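Local structure of PrgZ (Enterococcus faecalis, 4FAJ) at residues D270-Q275 against Y555-M560. The protein binds peptide pheromone outside the cell as a membrane-anchored receptor of the solute-binding protein family, probably passing the peptide on for uptake. Residues are numbered along the deposited sequence; the frame is centred on the assembly and turned at random.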
# COMPACT_ATOMS: atom_id res chain seq x y z
N ASP A 270 -11.29 -12.64 -21.57
CA ASP A 270 -12.60 -12.04 -21.86
C ASP A 270 -13.14 -11.37 -20.61
O ASP A 270 -13.68 -10.27 -20.66
CB ASP A 270 -13.59 -13.11 -22.31
CG ASP A 270 -13.21 -13.76 -23.64
OD1 ASP A 270 -12.45 -13.17 -24.44
OD2 ASP A 270 -13.69 -14.88 -23.88
N LYS A 271 -13.03 -12.07 -19.49
CA LYS A 271 -13.38 -11.49 -18.20
C LYS A 271 -12.72 -12.22 -17.05
O LYS A 271 -12.35 -13.40 -17.16
CB LYS A 271 -14.89 -11.42 -17.98
CG LYS A 271 -15.63 -12.70 -18.24
CD LYS A 271 -17.10 -12.63 -17.72
CE LYS A 271 -17.23 -13.38 -16.39
NZ LYS A 271 -18.48 -13.08 -15.60
N ILE A 272 -12.57 -11.49 -15.96
CA ILE A 272 -12.03 -12.01 -14.72
C ILE A 272 -13.00 -11.61 -13.62
O ILE A 272 -13.37 -10.44 -13.51
CB ILE A 272 -10.62 -11.44 -14.43
CG1 ILE A 272 -9.74 -11.47 -15.68
CG2 ILE A 272 -9.97 -12.20 -13.29
CD1 ILE A 272 -8.37 -10.83 -15.50
N ASN A 273 -13.44 -12.60 -12.85
CA ASN A 273 -14.31 -12.40 -11.69
C ASN A 273 -13.48 -12.35 -10.41
O ASN A 273 -12.41 -12.96 -10.34
CB ASN A 273 -15.34 -13.53 -11.59
CG ASN A 273 -16.14 -13.70 -12.87
OD1 ASN A 273 -16.05 -14.73 -13.56
ND2 ASN A 273 -16.91 -12.68 -13.21
N PHE A 274 -13.94 -11.61 -9.41
CA PHE A 274 -13.25 -11.55 -8.12
C PHE A 274 -14.22 -11.86 -6.99
O PHE A 274 -15.38 -11.45 -7.05
CB PHE A 274 -12.61 -10.18 -7.91
CG PHE A 274 -11.52 -9.87 -8.91
CD1 PHE A 274 -10.19 -10.14 -8.61
CD2 PHE A 274 -11.84 -9.36 -10.16
CE1 PHE A 274 -9.19 -9.88 -9.54
CE2 PHE A 274 -10.84 -9.09 -11.09
CZ PHE A 274 -9.51 -9.37 -10.77
N GLN A 275 -13.73 -12.59 -5.98
CA GLN A 275 -14.51 -12.96 -4.80
C GLN A 275 -13.68 -12.68 -3.55
O GLN A 275 -12.55 -13.14 -3.44
CB GLN A 275 -14.86 -14.45 -4.86
CG GLN A 275 -15.38 -15.03 -3.55
CD GLN A 275 -16.77 -14.56 -3.22
OE1 GLN A 275 -17.70 -14.82 -3.98
NE2 GLN A 275 -16.92 -13.85 -2.10
N TYR A 555 -0.94 -7.27 -8.53
CA TYR A 555 -1.19 -8.14 -9.69
C TYR A 555 -1.46 -7.33 -10.96
O TYR A 555 -2.18 -6.34 -10.92
CB TYR A 555 -2.37 -9.09 -9.44
CG TYR A 555 -2.10 -10.13 -8.37
CD1 TYR A 555 -1.22 -11.18 -8.61
CD2 TYR A 555 -2.70 -10.05 -7.11
CE1 TYR A 555 -0.95 -12.13 -7.65
CE2 TYR A 555 -2.44 -11.02 -6.13
CZ TYR A 555 -1.56 -12.05 -6.41
OH TYR A 555 -1.27 -13.02 -5.48
N ASP A 556 -0.87 -7.78 -12.06
CA ASP A 556 -1.16 -7.27 -13.39
C ASP A 556 -1.65 -8.43 -14.26
O ASP A 556 -0.89 -9.36 -14.58
CB ASP A 556 0.07 -6.62 -14.01
CG ASP A 556 -0.22 -5.93 -15.34
OD1 ASP A 556 -1.37 -6.02 -15.83
OD2 ASP A 556 0.69 -5.28 -15.89
N TYR A 557 -2.92 -8.39 -14.60
CA TYR A 557 -3.57 -9.45 -15.36
C TYR A 557 -3.61 -9.19 -16.88
O TYR A 557 -4.21 -9.96 -17.63
CB TYR A 557 -5.00 -9.62 -14.86
CG TYR A 557 -5.10 -9.86 -13.37
CD1 TYR A 557 -4.54 -10.98 -12.79
CD2 TYR A 557 -5.78 -8.97 -12.54
CE1 TYR A 557 -4.64 -11.22 -11.42
CE2 TYR A 557 -5.88 -9.19 -11.19
CZ TYR A 557 -5.32 -10.32 -10.63
OH TYR A 557 -5.43 -10.54 -9.27
N LYS A 558 -2.96 -8.11 -17.32
CA LYS A 558 -3.04 -7.67 -18.71
C LYS A 558 -2.82 -8.81 -19.72
O LYS A 558 -3.59 -8.97 -20.66
CB LYS A 558 -2.03 -6.55 -18.99
CG LYS A 558 -1.93 -6.14 -20.47
CD LYS A 558 -1.03 -4.91 -20.65
CE LYS A 558 -0.69 -4.69 -22.10
NZ LYS A 558 0.28 -3.58 -22.28
N LYS A 559 -1.76 -9.59 -19.51
CA LYS A 559 -1.37 -10.62 -20.47
C LYS A 559 -1.75 -12.02 -19.99
O LYS A 559 -1.33 -13.03 -20.56
CB LYS A 559 0.14 -10.53 -20.75
CG LYS A 559 0.55 -9.27 -21.50
CD LYS A 559 2.04 -9.33 -21.89
CE LYS A 559 2.62 -7.95 -22.25
NZ LYS A 559 2.75 -7.74 -23.73
N MET A 560 -2.60 -12.09 -18.96
CA MET A 560 -3.10 -13.35 -18.42
C MET A 560 -3.78 -14.18 -19.51
O MET A 560 -4.46 -13.62 -20.37
CB MET A 560 -4.10 -13.07 -17.29
CG MET A 560 -4.75 -14.28 -16.64
SD MET A 560 -5.85 -13.76 -15.30
CE MET A 560 -6.44 -15.35 -14.74
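Y557 meets two residues of strand 271-275 at once, I272 with the root of its side chain and F274 with the outer part of its ring. The delta methyl of I272 does all the touching for that residue: CD1 lies 3.6 Å from CB of Y557 and 3.9 Å from SD of M560, resting against both. It gets there because CG1 is anti to the carbonyl carbon (chi1 -45°) and CD1 is anti to CA, which runs the chain on towards the 555-560 segment. M560 answers with a fully extended side chain, CG anti to the backbone N (chi1 178°), which carries its sulfur to the methyl.

Two residues along the strand, F274 presents the rim of its ring: Y557 CE2 sits close to the phenyl plane, 3.7 Å from CZ of F274. The ring planes are inclined at 53° with centroids 5.7 Å apart, an oblique pairing between stacked and perpendicular. The phenyl also meets W253 with the rings nearly parallel.

Y557 and M560 are the ends of a type I beta turn, closed by M560 N to Y557 O (3.0 Å), so both side chains reach the strand from one compact bend. From the residue before the turn, D556 OD1 accepts from K558 N inside it at 3.0 Å, the donor standing above the carboxylate plane, while OD2 pairs with R96. L64 and A62 of the neighbouring strand 61-66 widen the apolar patch around Y557 and M560. An Asx turn overlapping a type I beta turn, whose buried end residues pack the 555-560 segment near the C-terminus against the sheet that holds strands 61-66 and 271-276, is how this part of the solute-binding fold is joined.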